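Long-range contact in putative alpha-ketoglutarate-dependent taurine dioxygenase (Burkholderia xenovorans, PDB 5HSX), which is probably an iron(II)- and 2-oxoglutarate-dependent dioxygenase of the TfdA family, whose members couple oxidation of a substrate to decarboxylation of 2-oxoglutarate: residues Ala217-Val229 against Val238-Pro250. Numbering follows the deposited sequence.
Sequences ALYVSPSFLKSIV and VLLELLWEHVTRP. With EDO (1,2-ethanediol), chain P.
In this TauD/TfdA-type, cupin-clan fold, helix 233-247 packs on the loop joining two strands of one antiparallel sheet, 216-218 and 225-228, and Trp244 is inserted against the loop beside Val220 and Pro222. The indole NE1 donates to Val220 O (2.8 Å), a bent bond with an N-H...O angle of 140°, the oxygen at the ring edge but tilted from the indole plane. Pro222 slides across one ring face, its CB 3.8 Å from the centroid of the Trp244 five-membered ring and almost on the ring normal, a CH-pi contact. At the indole edge, Leu225 O lies in plane, 3.2 Å from Trp244 CZ2. Chi1 of -72° turns the Trp244 ring away from its own carbonyl carbon, carrying NE1 to the loop and CZ2 to the start of strand 225-228. Toward the helix C-terminus, Val247 CG1 meets Val220 CG2 tip to tip (3.7 Å) and also touches Leu218 CD2, which meets the edge of the His246 ring. His246 itself is held through NE2 by Ala158 O of helix 155-161. Toward the N-terminal part of the helix, Leu240 CD2 packs on Leu225 CD2 (3.5 Å) and against Ile228 CG1. Ile228 has CG1 anti to its carbonyl carbon (chi1 -65°), and the extended chain beyond carries CD1 to Leu239 CB (3.7 Å). Leu206 of strand 200-209 touches Leu225, Ile228 and Leu243, extending the apolar layer to a further strand of the same sheet. The loop lies near the metal site, with the Pro222 side chain about 10 Å from the bound sodium. The NE1 bond and Pro222, with Leu240 O over the opposite face, together probably hold the indole's orientation in a largely aliphatic interface, and the bond gives the carbonyl of the buried Val220 a donor.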
loop_
_atom_site.group_PDB
_atom_site.type_symbol
_atom_site.label_atom_id
_atom_site.label_comp_id
_atom_site.label_asym_id
_atom_site.label_seq_id
_atom_site.Cartn_x
_atom_site.Cartn_y
_atom_site.Cartn_z
ATOM N N ALA B 217 18.060 -9.920 -6.423
ATOM C CA ALA B 217 17.170 -9.180 -5.535
ATOM C C ALA B 217 17.911 -8.013 -4.905
ATOM O O ALA B 217 19.053 -8.160 -4.469
ATOM C CB ALA B 217 16.621 -10.087 -4.426
ATOM N N LEU B 218 17.239 -6.861 -4.821
ATOM C CA LEU B 218 17.792 -5.695 -4.137
ATOM C C LEU B 218 17.613 -5.931 -2.639
ATOM O O LEU B 218 16.543 -5.687 -2.072
ATOM C CB LEU B 218 17.105 -4.417 -4.628
ATOM C CG LEU B 218 17.614 -3.053 -4.164
ATOM C CD1 LEU B 218 19.107 -2.923 -4.432
ATOM C CD2 LEU B 218 16.832 -1.932 -4.875
ATOM N N TYR B 219 18.668 -6.440 -1.996
ATOM C CA TYR B 219 18.567 -7.099 -0.690
ATOM C C TYR B 219 18.801 -6.081 0.426
ATOM O O TYR B 219 19.754 -6.163 1.194
ATOM C CB TYR B 219 19.584 -8.239 -0.628
ATOM C CG TYR B 219 19.321 -9.327 0.393
ATOM C CD1 TYR B 219 18.189 -10.123 0.307
ATOM C CD2 TYR B 219 20.235 -9.586 1.410
ATOM C CE1 TYR B 219 17.953 -11.146 1.228
ATOM C CE2 TYR B 219 20.010 -10.603 2.336
ATOM C CZ TYR B 219 18.868 -11.381 2.237
ATOM O OH TYR B 219 18.646 -12.407 3.139
ATOM N N VAL B 220 17.881 -5.115 0.531
ATOM C CA VAL B 220 18.151 -3.904 1.302
ATOM C C VAL B 220 17.335 -3.824 2.592
ATOM O O VAL B 220 17.314 -2.762 3.221
ATOM C CB VAL B 220 17.944 -2.632 0.458
ATOM C CG1 VAL B 220 19.007 -2.534 -0.642
ATOM C CG2 VAL B 220 16.532 -2.580 -0.149
ATOM N N SER B 221 16.684 -4.923 3.012
ATOM C CA SER B 221 16.052 -5.130 4.327
ATOM C C SER B 221 16.053 -3.886 5.226
ATOM O O SER B 221 16.904 -3.776 6.124
ATOM C CB SER B 221 16.770 -6.285 5.038
ATOM O OG SER B 221 16.030 -6.727 6.161
ATOM N N PRO B 222 15.118 -2.939 5.039
ATOM C CA PRO B 222 15.323 -1.595 5.616
ATOM C C PRO B 222 15.397 -1.548 7.139
ATOM O O PRO B 222 16.109 -0.686 7.673
ATOM C CB PRO B 222 14.118 -0.793 5.074
ATOM C CG PRO B 222 13.859 -1.455 3.723
ATOM C CD PRO B 222 14.052 -2.935 4.016
ATOM N N SER B 223 14.709 -2.432 7.862
ATOM C CA SER B 223 14.797 -2.361 9.322
ATOM C C SER B 223 16.163 -2.771 9.859
ATOM O O SER B 223 16.528 -2.358 10.967
ATOM C CB SER B 223 13.739 -3.246 9.979
ATOM O OG SER B 223 12.449 -2.758 9.719
ATOM N N PHE B 224 16.918 -3.586 9.124
ATOM C CA PHE B 224 18.138 -4.183 9.656
ATOM C C PHE B 224 19.409 -3.717 8.972
ATOM O O PHE B 224 20.467 -3.711 9.616
ATOM C CB PHE B 224 18.048 -5.708 9.574
ATOM C CG PHE B 224 16.820 -6.245 10.237
ATOM C CD1 PHE B 224 16.409 -5.716 11.463
ATOM C CD2 PHE B 224 16.036 -7.209 9.622
ATOM C CE1 PHE B 224 15.259 -6.167 12.085
ATOM C CE2 PHE B 224 14.881 -7.673 10.237
ATOM C CZ PHE B 224 14.490 -7.148 11.472
ATOM N N LEU B 225 19.335 -3.312 7.706
ATOM C CA LEU B 225 20.530 -2.855 6.999
ATOM C C LEU B 225 20.917 -1.467 7.504
ATOM O O LEU B 225 20.117 -0.525 7.444
ATOM C CB LEU B 225 20.281 -2.856 5.491
ATOM C CG LEU B 225 21.339 -2.234 4.574
ATOM C CD1 LEU B 225 22.753 -2.873 4.777
ATOM C CD2 LEU B 225 20.891 -2.351 3.109
ATOM N N LYS B 226 22.135 -1.344 8.033
ATOM C CA LYS B 226 22.557 -0.127 8.720
ATOM C C LYS B 226 23.531 0.719 7.924
ATOM O O LYS B 226 23.493 1.952 8.023
ATOM C CB LYS B 226 23.208 -0.480 10.068
ATOM C CG LYS B 226 22.334 -1.340 10.964
ATOM C CD LYS B 226 20.976 -0.706 11.179
ATOM C CE LYS B 226 20.139 -1.512 12.175
ATOM N NZ LYS B 226 18.809 -0.855 12.351
ATOM N N SER B 227 24.421 0.092 7.150
ATOM C CA SER B 227 25.442 0.852 6.452
ATOM C C SER B 227 25.956 0.050 5.262
ATOM O O SER B 227 25.865 -1.182 5.227
ATOM C CB SER B 227 26.601 1.203 7.383
ATOM O OG SER B 227 27.231 0.021 7.867
ATOM N N ILE B 228 26.530 0.774 4.310
ATOM C CA ILE B 228 27.175 0.189 3.138
ATOM C C ILE B 228 28.674 0.159 3.398
ATOM O O ILE B 228 29.261 1.178 3.780
ATOM C CB ILE B 228 26.838 0.996 1.873
ATOM C CG1 ILE B 228 25.330 0.901 1.580
ATOM C CG2 ILE B 228 27.683 0.510 0.662
ATOM C CD1 ILE B 228 24.860 1.786 0.405
ATOM N N VAL B 229 29.296 -1.006 3.195
ATOM C CA VAL B 229 30.717 -1.168 3.498
ATOM C C VAL B 229 31.558 -0.348 2.529
ATOM O O VAL B 229 31.308 -0.338 1.316
ATOM C CB VAL B 229 31.106 -2.655 3.444
ATOM C CG1 VAL B 229 32.605 -2.822 3.645
ATOM C CG2 VAL B 229 30.327 -3.431 4.508
ATOM N N VAL B 238 22.873 8.417 2.091
ATOM C CA VAL B 238 22.186 8.884 0.887
ATOM C C VAL B 238 21.789 7.701 0.003
ATOM O O VAL B 238 20.657 7.616 -0.503
ATOM C CB VAL B 238 23.092 9.878 0.134
ATOM C CG1 VAL B 238 22.655 10.037 -1.308
ATOM C CG2 VAL B 238 23.089 11.234 0.853
ATOM N N LEU B 239 22.719 6.767 -0.191
ATOM C CA LEU B 239 22.452 5.626 -1.060
ATOM C C LEU B 239 21.397 4.704 -0.466
ATOM O O LEU B 239 20.527 4.205 -1.191
ATOM C CB LEU B 239 23.742 4.837 -1.319
ATOM C CG LEU B 239 24.746 5.577 -2.209
ATOM C CD1 LEU B 239 26.090 4.852 -2.173
ATOM C CD2 LEU B 239 24.195 5.709 -3.639
ATOM N N LEU B 240 21.458 4.447 0.846
ATOM C CA LEU B 240 20.417 3.620 1.454
ATOM C C LEU B 240 19.041 4.270 1.340
ATOM O O LEU B 240 18.065 3.592 0.998
ATOM C CB LEU B 240 20.748 3.316 2.916
ATOM C CG LEU B 240 21.929 2.360 3.093
ATOM C CD1 LEU B 240 22.166 2.146 4.578
ATOM C CD2 LEU B 240 21.649 1.029 2.409
ATOM N N GLU B 241 18.936 5.581 1.608
ATOM C CA GLU B 241 17.637 6.243 1.483
ATOM C C GLU B 241 17.125 6.210 0.042
ATOM O O GLU B 241 15.916 6.072 -0.190
ATOM C CB GLU B 241 17.711 7.678 2.030
ATOM C CG GLU B 241 17.898 7.640 3.560
ATOM C CD GLU B 241 17.849 8.988 4.240
ATOM O OE1 GLU B 241 17.674 10.017 3.556
ATOM O OE2 GLU B 241 18.011 9.003 5.476
ATOM N N LEU B 242 18.027 6.320 -0.937
ATOM C CA LEU B 242 17.631 6.184 -2.340
ATOM C C LEU B 242 17.034 4.807 -2.610
ATOM O O LEU B 242 15.957 4.691 -3.210
ATOM C CB LEU B 242 18.845 6.424 -3.243
ATOM C CG LEU B 242 18.663 6.129 -4.735
ATOM C CD1 LEU B 242 17.764 7.209 -5.376
ATOM C CD2 LEU B 242 20.031 6.034 -5.419
ATOM N N LEU B 243 17.731 3.748 -2.175
ATOM C CA LEU B 243 17.272 2.384 -2.443
ATOM C C LEU B 243 16.030 2.038 -1.628
ATOM O O LEU B 243 15.143 1.331 -2.119
ATOM C CB LEU B 243 18.411 1.384 -2.164
ATOM C CG LEU B 243 19.689 1.604 -2.974
ATOM C CD1 LEU B 243 20.799 0.657 -2.496
ATOM C CD2 LEU B 243 19.438 1.369 -4.473
ATOM N N TRP B 244 15.932 2.552 -0.401
ATOM C CA TRP B 244 14.774 2.257 0.436
ATOM C C TRP B 244 13.522 2.957 -0.081
ATOM O O TRP B 244 12.418 2.404 -0.015
ATOM C CB TRP B 244 15.053 2.681 1.876
ATOM C CG TRP B 244 16.039 1.795 2.583
ATOM C CD1 TRP B 244 16.415 0.518 2.230
ATOM C CD2 TRP B 244 16.791 2.124 3.749
ATOM N NE1 TRP B 244 17.344 0.042 3.121
ATOM C CE2 TRP B 244 17.589 1.004 4.066
ATOM C CE3 TRP B 244 16.861 3.259 4.567
ATOM C CZ2 TRP B 244 18.440 0.981 5.176
ATOM C CZ3 TRP B 244 17.711 3.233 5.680
ATOM C CH2 TRP B 244 18.493 2.101 5.964
ATOM N N GLU B 245 13.661 4.192 -0.551
ATOM C CA GLU B 245 12.537 4.855 -1.202
ATOM C C GLU B 245 12.112 4.082 -2.449
ATOM O O GLU B 245 10.915 3.882 -2.707
ATOM C CB GLU B 245 12.954 6.287 -1.531
ATOM C CG GLU B 245 12.172 7.016 -2.579
ATOM C CD GLU B 245 12.718 8.424 -2.775
ATOM O OE1 GLU B 245 12.099 9.334 -2.216
ATOM O OE2 GLU B 245 13.791 8.613 -3.427
ATOM N N HIS B 246 13.091 3.605 -3.210
ATOM C CA HIS B 246 12.807 2.881 -4.442
ATOM C C HIS B 246 12.012 1.602 -4.166
ATOM O O HIS B 246 11.004 1.332 -4.833
ATOM C CB HIS B 246 14.139 2.585 -5.142
ATOM C CG HIS B 246 14.013 1.815 -6.423
ATOM N ND1 HIS B 246 13.582 2.387 -7.600
ATOM C CD2 HIS B 246 14.290 0.519 -6.711
ATOM C CE1 HIS B 246 13.596 1.476 -8.562
ATOM N NE2 HIS B 246 14.018 0.335 -8.048
ATOM N N VAL B 247 12.444 0.797 -3.188
ATOM C CA VAL B 247 11.825 -0.517 -2.999
ATOM C C VAL B 247 10.427 -0.426 -2.426
ATOM O O VAL B 247 9.702 -1.425 -2.447
ATOM C CB VAL B 247 12.618 -1.476 -2.079
ATOM C CG1 VAL B 247 13.988 -1.769 -2.651
ATOM C CG2 VAL B 247 12.677 -0.960 -0.626
ATOM N N THR B 248 10.032 0.731 -1.902
ATOM C CA THR B 248 8.692 0.890 -1.377
ATOM C C THR B 248 7.751 1.558 -2.370
ATOM O O THR B 248 6.631 1.916 -1.989
ATOM C CB THR B 248 8.719 1.666 -0.040
ATOM O OG1 THR B 248 9.472 2.877 -0.170
ATOM C CG2 THR B 248 9.363 0.809 1.043
ATOM N N ARG B 249 8.154 1.709 -3.633
ATOM C CA ARG B 249 7.233 2.278 -4.614
ATOM C C ARG B 249 6.041 1.343 -4.814
ATOM O O ARG B 249 6.209 0.117 -4.831
ATOM C CB ARG B 249 7.942 2.557 -5.946
ATOM C CG ARG B 249 8.867 3.780 -5.821
ATOM C CD ARG B 249 8.850 4.670 -7.042
ATOM N NE ARG B 249 9.340 3.979 -8.231
ATOM C CZ ARG B 249 10.621 3.897 -8.592
ATOM N NH1 ARG B 249 10.934 3.244 -9.707
ATOM N NH2 ARG B 249 11.589 4.458 -7.844
ATOM N N PRO B 250 4.819 1.890 -4.923
ATOM C CA PRO B 250 3.609 1.045 -4.979
ATOM C C PRO B 250 3.616 0.015 -6.088
ATOM O O PRO B 250 2.997 -1.046 -5.936
ATOM C CB PRO B 250 2.477 2.070 -5.185
ATOM C CG PRO B 250 3.012 3.347 -4.653
ATOM C CD PRO B 250 4.501 3.329 -4.896
HETATM C C1 EDO P . 19.677 7.286 7.812
HETATM O O1 EDO P . 18.531 7.065 6.971
HETATM C C2 EDO P . 20.396 5.979 8.151
HETATM O O2 EDO P . 21.155 5.497 7.036
#